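Transcription factor TAU subunit SFC1 (PDB 4BJJ) is part of the tauA domain of TFIIIC, which binds boxA promoter sites of tRNA and similar genes; this chain is its Sfc7-interacting domain. Local coordinates at residues A[31-41]-A[52-60]; A[68-79]-A[93-104]. The protein carries 3 engineered substitutions. One frame throughout, in Å; residues are numbered along the deposited sequence.

Interaction 1: A[31-41]-A[52-60]; sequences TLGGVQSIQKA and ALLELNLRP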
loop_
_atom_site.group_PDB
_atom_site.type_symbol
_atom_site.label_atom_id
_atom_site.label_comp_id
_atom_site.label_asym_id
_atom_site.label_seq_id
_atom_site.Cartn_x
_atom_site.Cartn_y
_atom_site.Cartn_z
ATOM N N THR A 31 -11.718 14.921 0.494
ATOM C CA THR A 31 -11.579 14.683 1.936
ATOM C C THR A 31 -10.137 14.866 2.417
ATOM O O THR A 31 -9.884 15.027 3.620
ATOM C CB THR A 31 -12.049 13.287 2.378
ATOM O OG1 THR A 31 -11.204 12.290 1.803
ATOM C CG2 THR A 31 -13.512 13.039 2.007
ATOM N N LEU A 32 -9.208 14.807 1.468
ATOM C CA LEU A 32 -7.784 14.988 1.735
ATOM C C LEU A 32 -7.311 16.328 1.185
ATOM O O LEU A 32 -6.130 16.613 1.174
ATOM C CB LEU A 32 -6.993 13.872 1.076
ATOM C CG LEU A 32 -7.260 12.482 1.624
ATOM C CD1 LEU A 32 -6.593 11.456 0.759
ATOM C CD2 LEU A 32 -6.772 12.356 3.064
ATOM N N GLY A 33 -8.251 17.139 0.717
ATOM C CA GLY A 33 -7.951 18.481 0.278
ATOM C C GLY A 33 -7.865 18.613 -1.221
ATOM O O GLY A 33 -7.510 19.673 -1.727
ATOM N N GLY A 34 -8.179 17.539 -1.937
ATOM C CA GLY A 34 -8.139 17.547 -3.394
ATOM C C GLY A 34 -6.902 16.866 -3.947
ATOM O O GLY A 34 -5.989 16.530 -3.203
ATOM N N VAL A 35 -6.883 16.654 -5.258
ATOM C CA VAL A 35 -5.824 15.894 -5.893
ATOM C C VAL A 35 -4.475 16.580 -5.731
ATOM O O VAL A 35 -3.458 15.916 -5.535
ATOM C CB VAL A 35 -6.130 15.668 -7.389
ATOM C CG1 VAL A 35 -4.929 15.101 -8.120
ATOM C CG2 VAL A 35 -7.301 14.725 -7.532
ATOM N N GLN A 36 -4.464 17.906 -5.800
ATOM C CA GLN A 36 -3.203 18.634 -5.714
ATOM C C GLN A 36 -2.645 18.570 -4.319
ATOM O O GLN A 36 -1.451 18.479 -4.131
ATOM C CB GLN A 36 -3.363 20.083 -6.173
ATOM C CG GLN A 36 -3.485 20.190 -7.693
ATOM C CD GLN A 36 -3.699 21.613 -8.184
ATOM O OE1 GLN A 36 -4.811 22.142 -8.137
ATOM N NE2 GLN A 36 -2.630 22.235 -8.669
ATOM N N SER A 37 -3.521 18.605 -3.339
ATOM C CA SER A 37 -3.106 18.488 -1.950
ATOM C C SER A 37 -2.475 17.098 -1.681
ATOM O O SER A 37 -1.501 16.974 -0.930
ATOM C CB SER A 37 -4.314 18.733 -1.059
ATOM O OG SER A 37 -4.059 18.381 0.277
ATOM N N ILE A 38 -3.010 16.062 -2.326
ATOM C CA ILE A 38 -2.485 14.702 -2.197
ATOM C C ILE A 38 -1.077 14.600 -2.776
ATOM O O ILE A 38 -0.183 14.025 -2.168
ATOM C CB ILE A 38 -3.417 13.721 -2.904
ATOM C CG1 ILE A 38 -4.655 13.523 -2.042
ATOM C CG2 ILE A 38 -2.723 12.392 -3.218
ATOM C CD1 ILE A 38 -5.835 13.019 -2.800
ATOM N N GLN A 39 -0.888 15.182 -3.947
ATOM C CA GLN A 39 0.422 15.220 -4.600
ATOM C C GLN A 39 1.469 16.061 -3.852
ATOM O O GLN A 39 2.641 15.714 -3.782
ATOM C CB GLN A 39 0.246 15.710 -6.030
ATOM C CG GLN A 39 -0.597 14.745 -6.849
ATOM C CD GLN A 39 -0.986 15.282 -8.211
ATOM O OE1 GLN A 39 -0.974 16.489 -8.457
ATOM N NE2 GLN A 39 -1.338 14.375 -9.110
ATOM N N LYS A 40 1.031 17.157 -3.274
ATOM C CA LYS A 40 1.881 17.977 -2.434
ATOM C C LYS A 40 2.309 17.164 -1.210
ATOM O O LYS A 40 3.469 17.134 -0.861
ATOM C CB LYS A 40 1.114 19.255 -2.037
ATOM C CG LYS A 40 1.951 20.349 -1.442
ATOM C CD LYS A 40 1.109 21.591 -1.146
ATOM C CE LYS A 40 0.076 21.338 -0.030
ATOM N NZ LYS A 40 -0.699 22.562 0.344
ATOM N N ALA A 41 1.361 16.480 -0.575
ATOM C CA ALA A 41 1.670 15.614 0.561
ATOM C C ALA A 41 2.654 14.496 0.203
ATOM O O ALA A 41 3.615 14.256 0.930
ATOM C CB ALA A 41 0.408 15.059 1.154
ATOM N N ALA A 52 6.445 15.310 6.638
ATOM C CA ALA A 52 5.260 14.794 5.964
ATOM C C ALA A 52 4.013 14.955 6.813
ATOM O O ALA A 52 4.028 14.738 8.005
ATOM C CB ALA A 52 5.462 13.337 5.603
ATOM N N LEU A 53 2.924 15.298 6.157
ATOM C CA LEU A 53 1.729 15.758 6.832
ATOM C C LEU A 53 0.546 15.598 5.872
ATOM O O LEU A 53 0.643 15.888 4.694
ATOM C CB LEU A 53 1.915 17.246 7.219
ATOM C CG LEU A 53 0.824 17.890 8.063
ATOM C CD1 LEU A 53 1.405 18.963 8.933
ATOM C CD2 LEU A 53 -0.282 18.467 7.197
ATOM N N LEU A 54 -0.585 15.168 6.392
ATOM C CA LEU A 54 -1.792 15.109 5.600
ATOM C C LEU A 54 -2.990 15.099 6.535
ATOM O O LEU A 54 -2.979 14.458 7.580
ATOM C CB LEU A 54 -1.766 13.868 4.709
ATOM C CG LEU A 54 -2.868 13.651 3.682
ATOM C CD1 LEU A 54 -2.916 14.748 2.655
ATOM C CD2 LEU A 54 -2.640 12.300 2.999
ATOM N N GLU A 55 -4.033 15.800 6.131
ATOM C CA GLU A 55 -5.208 15.980 6.955
ATOM C C GLU A 55 -6.471 15.390 6.285
ATOM O O GLU A 55 -6.658 15.510 5.082
ATOM C CB GLU A 55 -5.373 17.473 7.199
ATOM C CG GLU A 55 -6.244 17.826 8.366
ATOM C CD GLU A 55 -6.223 19.304 8.646
ATOM O OE1 GLU A 55 -5.313 19.740 9.371
ATOM O OE2 GLU A 55 -7.110 20.024 8.137
ATOM N N LEU A 56 -7.313 14.734 7.079
ATOM C CA LEU A 56 -8.521 14.095 6.574
ATOM C C LEU A 56 -9.773 14.745 7.145
ATOM O O LEU A 56 -9.912 14.953 8.364
ATOM C CB LEU A 56 -8.518 12.605 6.918
ATOM C CG LEU A 56 -9.754 11.790 6.500
ATOM C CD1 LEU A 56 -9.815 11.592 4.999
ATOM C CD2 LEU A 56 -9.739 10.461 7.202
ATOM N N ASN A 57 -10.685 15.051 6.239
ATOM C CA ASN A 57 -11.967 15.646 6.587
ATOM C C ASN A 57 -13.118 14.912 5.889
ATOM O O ASN A 57 -13.473 15.232 4.756
ATOM C CB ASN A 57 -11.961 17.122 6.175
ATOM C CG ASN A 57 -13.112 17.880 6.744
ATOM O OD1 ASN A 57 -13.902 17.353 7.512
ATOM N ND2 ASN A 57 -13.218 19.127 6.372
ATOM N N LEU A 58 -13.679 13.916 6.565
ATOM C CA LEU A 58 -14.734 13.076 5.990
ATOM C C LEU A 58 -16.100 13.727 5.908
ATOM O O LEU A 58 -16.904 13.356 5.058
ATOM C CB LEU A 58 -14.889 11.793 6.797
ATOM C CG LEU A 58 -13.719 10.816 6.753
ATOM C CD1 LEU A 58 -14.003 9.670 7.704
ATOM C CD2 LEU A 58 -13.489 10.330 5.332
ATOM N N ARG A 59 -16.377 14.671 6.804
ATOM C CA ARG A 59 -17.673 15.330 6.855
ATOM C C ARG A 59 -17.517 16.848 6.812
ATOM O O ARG A 59 -17.723 17.506 7.816
ATOM C CB ARG A 59 -18.432 14.913 8.110
ATOM C CG ARG A 59 -18.643 13.411 8.270
ATOM C CD ARG A 59 -19.339 13.091 9.579
ATOM N NE ARG A 59 -20.622 13.773 9.724
ATOM C CZ ARG A 59 -21.756 13.410 9.121
ATOM N NH1 ARG A 59 -21.802 12.369 8.288
ATOM N NH2 ARG A 59 -22.861 14.102 9.348
ATOM N N PRO A 60 -17.199 17.401 5.629
ATOM C CA PRO A 60 -16.922 18.835 5.411
ATOM C C PRO A 60 -18.032 19.817 5.835
ATOM O O PRO A 60 -17.704 20.887 6.337
ATOM C CB PRO A 60 -16.687 18.934 3.895
ATOM C CG PRO A 60 -17.338 17.718 3.317
ATOM C CD PRO A 60 -17.249 16.646 4.362
#
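Thr31 and Leu32, in the turn that ends helix 25-30 with a Schellman motif (Gly33 at C-prime, positive phi), meet the short strand 55-56, which pairs with strand 68-73 in the mixed sheet of the Tau95-family domain. One direct hydrogen bond joins the segments: Asn57 N gives its hydrogen to Thr31 O at 2.7 Å, in the carbonyl plane and nearly straight (162° at the hydrogen).

Side by side and pointing the same way, Thr31 and Leu56 touch through OG1 of the threonine and CD1 of the leucine, 3.6 Å apart. Chi1 of 65° sets that hydroxyl between the backbone N and the carbonyl carbon, where it is hydrogen-bonded to Phe28 O and His18 NE2, both outside the two segments. The other branch, CG2, lies 3.5 Å from Asn57 O.

The side chain of Leu32 reaches segment 52-60 through one methyl, CD2. This comes to 3.7 Å from Leu56 CD1, the two side chains crossing obliquely, and is 4.1 Å from Leu54 CD2. An apolar side chain of the partner protein also packs against Leu32, and Leu56 also touches His18 and Phe101.

Leu54 divides its branches. With CG anti to the backbone N (chi1 -174°), the fork lies between the turn and the helix, CD2 at Leu32 and CD1 3.7 Å from Ala41 CB; Leu54 also touches Ile16 and Phe99. The small side chain of Ala41 is consistent with the close approach of helix 35-47 to the backbone of segment 52-60, CB being 3.6 Å from Leu53 O. Between the two ends of the contact the turn is tied to the following helix, 35-47, Ser37 OG donating to Leu32 O at 2.9 Å.

Interaction 2: A[68-79]-A[93-104]; sequences VQARVQSRNDLL and SRIRQVFLFRDM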
loop_
_atom_site.group_PDB
_atom_site.type_symbol
_atom_site.label_atom_id
_atom_site.label_comp_id
_atom_site.label_asym_id
_atom_site.label_seq_id
_atom_site.Cartn_x
_atom_site.Cartn_y
_atom_site.Cartn_z
ATOM N N VAL A 68 -8.683 15.406 10.967
ATOM C CA VAL A 68 -7.701 14.566 11.631
ATOM C C VAL A 68 -6.413 14.533 10.820
ATOM O O VAL A 68 -6.450 14.415 9.601
ATOM C CB VAL A 68 -8.284 13.110 11.796
ATOM C CG1 VAL A 68 -7.208 12.088 12.022
ATOM C CG2 VAL A 68 -9.268 13.077 12.931
ATOM N N GLN A 69 -5.282 14.589 11.510
ATOM C CA GLN A 69 -3.972 14.432 10.890
ATOM C C GLN A 69 -3.549 12.964 10.843
ATOM O O GLN A 69 -3.757 12.224 11.800
ATOM C CB GLN A 69 -2.943 15.214 11.689
ATOM C CG GLN A 69 -3.236 16.710 11.795
ATOM C CD GLN A 69 -2.555 17.545 10.735
ATOM O OE1 GLN A 69 -1.844 17.035 9.878
ATOM N NE2 GLN A 69 -2.769 18.849 10.798
ATOM N N ALA A 70 -2.967 12.538 9.725
ATOM C CA ALA A 70 -2.445 11.187 9.602
ATOM C C ALA A 70 -1.249 10.973 10.489
ATOM O O ALA A 70 -0.450 11.874 10.682
ATOM C CB ALA A 70 -2.021 10.904 8.181
ATOM N N ARG A 71 -1.116 9.746 10.968
ATOM C CA ARG A 71 0.129 9.247 11.481
ATOM C C ARG A 71 0.945 8.790 10.281
ATOM O O ARG A 71 0.465 8.044 9.444
ATOM C CB ARG A 71 -0.113 8.095 12.454
ATOM C CG ARG A 71 -0.773 8.538 13.752
ATOM C CD ARG A 71 -0.458 7.579 14.875
ATOM N NE ARG A 71 0.822 7.888 15.511
ATOM C CZ ARG A 71 1.450 7.076 16.357
ATOM N NH1 ARG A 71 0.927 5.891 16.660
ATOM N NH2 ARG A 71 2.610 7.437 16.890
ATOM N N VAL A 72 2.182 9.265 10.197
ATOM C CA VAL A 72 3.037 8.973 9.068
ATOM C C VAL A 72 4.108 7.987 9.506
ATOM O O VAL A 72 4.743 8.174 10.547
ATOM C CB VAL A 72 3.704 10.235 8.565
ATOM C CG1 VAL A 72 4.539 9.942 7.323
ATOM C CG2 VAL A 72 2.663 11.277 8.297
ATOM N N GLN A 73 4.301 6.931 8.726
ATOM C CA GLN A 73 5.304 5.960 9.077
ATOM C C GLN A 73 5.835 5.243 7.851
ATOM O O GLN A 73 5.229 5.279 6.793
ATOM C CB GLN A 73 4.714 4.970 10.071
ATOM C CG GLN A 73 5.718 4.046 10.684
ATOM C CD GLN A 73 6.820 4.797 11.360
ATOM O OE1 GLN A 73 7.745 5.297 10.723
ATOM N NE2 GLN A 73 6.723 4.902 12.660
ATOM N N SER A 74 7.000 4.626 7.981
ATOM C CA SER A 74 7.465 3.714 6.941
ATOM C C SER A 74 7.392 2.296 7.471
ATOM O O SER A 74 7.575 2.055 8.661
ATOM C CB SER A 74 8.890 4.039 6.504
ATOM O OG SER A 74 9.804 3.787 7.545
ATOM N N ARG A 75 7.092 1.370 6.568
ATOM C CA ARG A 75 7.138 -0.057 6.843
ATOM C C ARG A 75 7.990 -0.592 5.736
ATOM O O ARG A 75 8.894 0.097 5.288
ATOM C CB ARG A 75 5.733 -0.672 6.862
ATOM C CG ARG A 75 4.866 -0.012 7.920
ATOM C CD ARG A 75 3.525 -0.647 8.109
ATOM N NE ARG A 75 2.678 -0.483 6.946
ATOM C CZ ARG A 75 1.365 -0.295 6.994
ATOM N NH1 ARG A 75 0.729 -0.216 8.156
ATOM N NH2 ARG A 75 0.695 -0.136 5.870
ATOM N N ASN A 76 7.717 -1.814 5.290
ATOM C CA ASN A 76 8.425 -2.383 4.169
ATOM C C ASN A 76 7.441 -2.889 3.143
ATOM O O ASN A 76 7.642 -3.933 2.523
ATOM C CB ASN A 76 9.347 -3.494 4.651
ATOM C CG ASN A 76 8.643 -4.511 5.535
ATOM O OD1 ASN A 76 7.456 -4.403 5.841
ATOM N ND2 ASN A 76 9.389 -5.515 5.941
ATOM N N ASP A 77 6.375 -2.128 2.945
ATOM C CA ASP A 77 5.325 -2.554 2.047
ATOM C C ASP A 77 5.811 -2.491 0.606
ATOM O O ASP A 77 6.667 -1.673 0.243
ATOM C CB ASP A 77 4.083 -1.680 2.205
ATOM C CG ASP A 77 3.652 -1.510 3.658
ATOM O OD1 ASP A 77 3.520 -2.532 4.354
ATOM O OD2 ASP A 77 3.444 -0.355 4.104
ATOM N N LEU A 78 5.231 -3.347 -0.221
ATOM C CA LEU A 78 5.579 -3.390 -1.620
ATOM C C LEU A 78 4.332 -3.230 -2.429
ATOM O O LEU A 78 3.245 -3.577 -1.989
ATOM C CB LEU A 78 6.266 -4.713 -1.981
ATOM C CG LEU A 78 7.524 -5.048 -1.172
ATOM C CD1 LEU A 78 7.973 -6.460 -1.507
ATOM C CD2 LEU A 78 8.643 -4.086 -1.483
ATOM N N LEU A 79 4.502 -2.685 -3.617
ATOM C CA LEU A 79 3.424 -2.564 -4.554
ATOM C C LEU A 79 3.720 -3.531 -5.702
ATOM O O LEU A 79 4.757 -3.442 -6.344
ATOM C CB LEU A 79 3.317 -1.141 -5.070
ATOM C CG LEU A 79 2.176 -0.975 -6.063
ATOM C CD1 LEU A 79 0.808 -1.124 -5.381
ATOM C CD2 LEU A 79 2.304 0.338 -6.751
ATOM N N SER A 93 7.523 -2.664 -6.607
ATOM C CA SER A 93 8.047 -1.362 -6.179
ATOM C C SER A 93 7.880 -1.163 -4.674
ATOM O O SER A 93 6.963 -1.700 -4.072
ATOM C CB SER A 93 7.320 -0.228 -6.905
ATOM O OG SER A 93 7.314 -0.441 -8.291
ATOM N N ARG A 94 8.765 -0.378 -4.077
ATOM C CA ARG A 94 8.661 -0.105 -2.655
ATOM C C ARG A 94 7.708 1.062 -2.360
ATOM O O ARG A 94 7.671 2.047 -3.066
ATOM C CB ARG A 94 10.032 0.170 -2.063
ATOM C CG ARG A 94 10.982 -0.979 -2.224
ATOM C CD ARG A 94 12.314 -0.695 -1.550
ATOM N NE ARG A 94 12.173 -0.396 -0.126
ATOM C CZ ARG A 94 13.158 0.059 0.657
ATOM N NH1 ARG A 94 14.357 0.281 0.145
ATOM N NH2 ARG A 94 12.944 0.295 1.959
ATOM N N ILE A 95 6.894 0.878 -1.333
ATOM C CA ILE A 95 6.088 1.918 -0.758
ATOM C C ILE A 95 6.961 2.448 0.407
ATOM O O ILE A 95 7.156 1.766 1.415
ATOM C CB ILE A 95 4.745 1.331 -0.266
ATOM C CG1 ILE A 95 3.947 0.777 -1.442
ATOM C CG2 ILE A 95 3.909 2.359 0.466
ATOM C CD1 ILE A 95 2.742 -0.093 -1.035
ATOM N N ARG A 96 7.511 3.652 0.251
ATOM C CA ARG A 96 8.498 4.163 1.207
ATOM C C ARG A 96 7.862 4.849 2.404
ATOM O O ARG A 96 8.461 4.878 3.468
ATOM C CB ARG A 96 9.488 5.118 0.538
ATOM C CG ARG A 96 10.401 4.490 -0.511
ATOM C CD ARG A 96 11.103 3.242 -0.056
ATOM N NE ARG A 96 11.989 3.416 1.091
ATOM C CZ ARG A 96 13.271 3.782 1.004
ATOM N NH1 ARG A 96 13.820 4.059 -0.165
ATOM N NH2 ARG A 96 13.997 3.911 2.096
ATOM N N GLN A 97 6.669 5.402 2.229
ATOM C CA GLN A 97 5.939 6.014 3.334
ATOM C C GLN A 97 4.433 5.773 3.289
ATOM O O GLN A 97 3.830 5.637 2.231
ATOM C CB GLN A 97 6.216 7.528 3.446
ATOM C CG GLN A 97 6.764 7.849 4.841
ATOM C CD GLN A 97 7.174 9.287 5.035
ATOM O OE1 GLN A 97 6.454 10.207 4.678
ATOM N NE2 GLN A 97 8.318 9.486 5.654
ATOM N N VAL A 98 3.833 5.748 4.469
ATOM C CA VAL A 98 2.421 5.483 4.613
ATOM C C VAL A 98 1.782 6.570 5.450
ATOM O O VAL A 98 2.296 6.918 6.501
ATOM C CB VAL A 98 2.180 4.125 5.309
ATOM C CG1 VAL A 98 0.757 3.716 5.151
ATOM C CG2 VAL A 98 3.047 3.076 4.701
ATOM N N PHE A 99 0.662 7.094 4.977
ATOM C CA PHE A 99 -0.209 7.941 5.784
ATOM C C PHE A 99 -1.352 7.067 6.314
ATOM O O PHE A 99 -2.187 6.562 5.553
ATOM C CB PHE A 99 -0.743 9.102 4.945
ATOM C CG PHE A 99 0.331 10.014 4.401
ATOM C CD1 PHE A 99 1.038 9.670 3.254
ATOM C CD2 PHE A 99 0.629 11.224 5.042
ATOM C CE1 PHE A 99 2.008 10.505 2.751
ATOM C CE2 PHE A 99 1.607 12.072 4.542
ATOM C CZ PHE A 99 2.292 11.718 3.390
ATOM N N LEU A 100 -1.354 6.882 7.623
ATOM C CA LEU A 100 -2.260 5.965 8.301
ATOM C C LEU A 100 -3.447 6.714 8.872
ATOM O O LEU A 100 -3.332 7.437 9.857
ATOM C CB LEU A 100 -1.527 5.241 9.430
ATOM C CG LEU A 100 -0.291 4.430 9.011
ATOM C CD1 LEU A 100 0.680 4.306 10.163
ATOM C CD2 LEU A 100 -0.630 3.061 8.516
ATOM N N PHE A 101 -4.587 6.539 8.227
ATOM C CA PHE A 101 -5.834 7.058 8.737
ATOM C C PHE A 101 -6.697 5.936 9.312
ATOM O O PHE A 101 -7.393 6.159 10.289
ATOM C CB PHE A 101 -6.590 7.814 7.652
ATOM C CG PHE A 101 -6.021 9.138 7.347
ATOM C CD1 PHE A 101 -6.068 10.150 8.282
ATOM C CD2 PHE A 101 -5.444 9.380 6.126
ATOM C CE1 PHE A 101 -5.542 11.383 8.000
ATOM C CE2 PHE A 101 -4.918 10.620 5.843
ATOM C CZ PHE A 101 -4.978 11.632 6.785
ATOM N N ARG A 102 -6.662 4.736 8.721
ATOM C CA ARG A 102 -7.398 3.599 9.306
ATOM C C ARG A 102 -6.788 3.218 10.627
ATOM O O ARG A 102 -5.593 3.408 10.834
ATOM C CB ARG A 102 -7.375 2.379 8.392
ATOM C CG ARG A 102 -7.851 2.692 7.016
ATOM C CD ARG A 102 -8.208 1.469 6.252
ATOM N NE ARG A 102 -7.052 0.856 5.627
ATOM C CZ ARG A 102 -6.658 1.070 4.374
ATOM N NH1 ARG A 102 -7.308 1.920 3.582
ATOM N NH2 ARG A 102 -5.602 0.415 3.911
ATOM N N ASP A 103 -7.622 2.719 11.525
ATOM C CA ASP A 103 -7.163 2.159 12.795
ATOM C C ASP A 103 -6.816 3.207 13.866
ATOM O O ASP A 103 -6.440 2.860 14.990
ATOM C CB ASP A 103 -5.990 1.192 12.584
ATOM C CG ASP A 103 -5.693 0.364 13.820
ATOM O OD1 ASP A 103 -6.553 -0.461 14.212
ATOM O OD2 ASP A 103 -4.604 0.554 14.403
ATOM N N MET A 104 -6.945 4.483 13.529
ATOM C CA MET A 104 -6.952 5.496 14.563
ATOM C C MET A 104 -8.304 5.327 15.251
ATOM O O MET A 104 -9.224 4.748 14.666
ATOM C CB MET A 104 -6.794 6.893 13.972
ATOM C CG MET A 104 -5.660 7.005 12.966
ATOM S SD MET A 104 -5.392 8.706 12.418
ATOM C CE MET A 104 -4.658 9.403 13.896
HETATM O O HOH W 1 10.162 0.678 3.022
HETATM O O HOH W 2 6.117 1.088 3.953
HETATM O O HOH W 3 9.111 -0.770 1.100
HETATM O O HOH W 4 5.092 -2.185 -8.883
#
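Ser93 and Leu79 begin an antiparallel pairing in the mixed sheet, split into two ladders whose register shifts by one residue between Gln73 and Leu78. Leu79 N donates to Ser93 O at 2.7 Å, and Ser93 N returns the bond to Leu79 O. Arg94 CG touches Leu78 CD2. Ile95 N reaches Asp77 O from above the carbonyl plane, while Ile95 CD1 packs 3.8 Å from Asp77 CB. Gln97 OE1 lies 3.3 Å from Val72 CG1.

Val98 O accepts from Gln73 N and Val98 N donates to Gln73 O. The Val98 methyls lie across the Arg75-Asp77 salt bridge, CG1 by NH2 and CG2 by OD2. Arg75, bent at chi3 (-67°), brings its guanidinium edge to OD2, NE in plane on the syn lone pair at 2.9 Å, NH2 longer; NH2 also pairs with Glu17. Replacing Arg75 by alanine would probably leave the Asp77 and Glu17 carboxylates without their shared cation and uncover Val98 and Leu100.

Phe99 CD2 lies beside Val72 CG2. Leu100 N bonds Arg71 O (2.8 Å); Leu100 CD2 meets Arg75 NH1. Phe101 turns one ring face to Ala70, a CH-pi contact with CB 3.7 Å from the centroid. Last, the poorly ordered Met104 meets Val68 tip to tip, SD 3.9 Å from CG1.

From the N terminus, interaction 1 comes first: it closes the loop of residues 42-51, most of it the end of helix 35-47, and sets the helical part against strand 55-56. Interaction 2 opens only afterwards and spans the 78-83/88-100 hairpin, so the two follow in series, neither nested nor crossed. Strands 55-56 and 68-73 are neighbours in one sheet, joined by probable backbone hydrogen bonds, Leu56 N to Val68 O (2.7 Å) and Ala70 N to Leu54 O (2.9 Å). Strand 68-73 thus links both contacts, whose centres lie about 14 Å apart. At the far end, Leu78 and Leu79 pair with a strand of the partner protein, carrying the sheet across the interface.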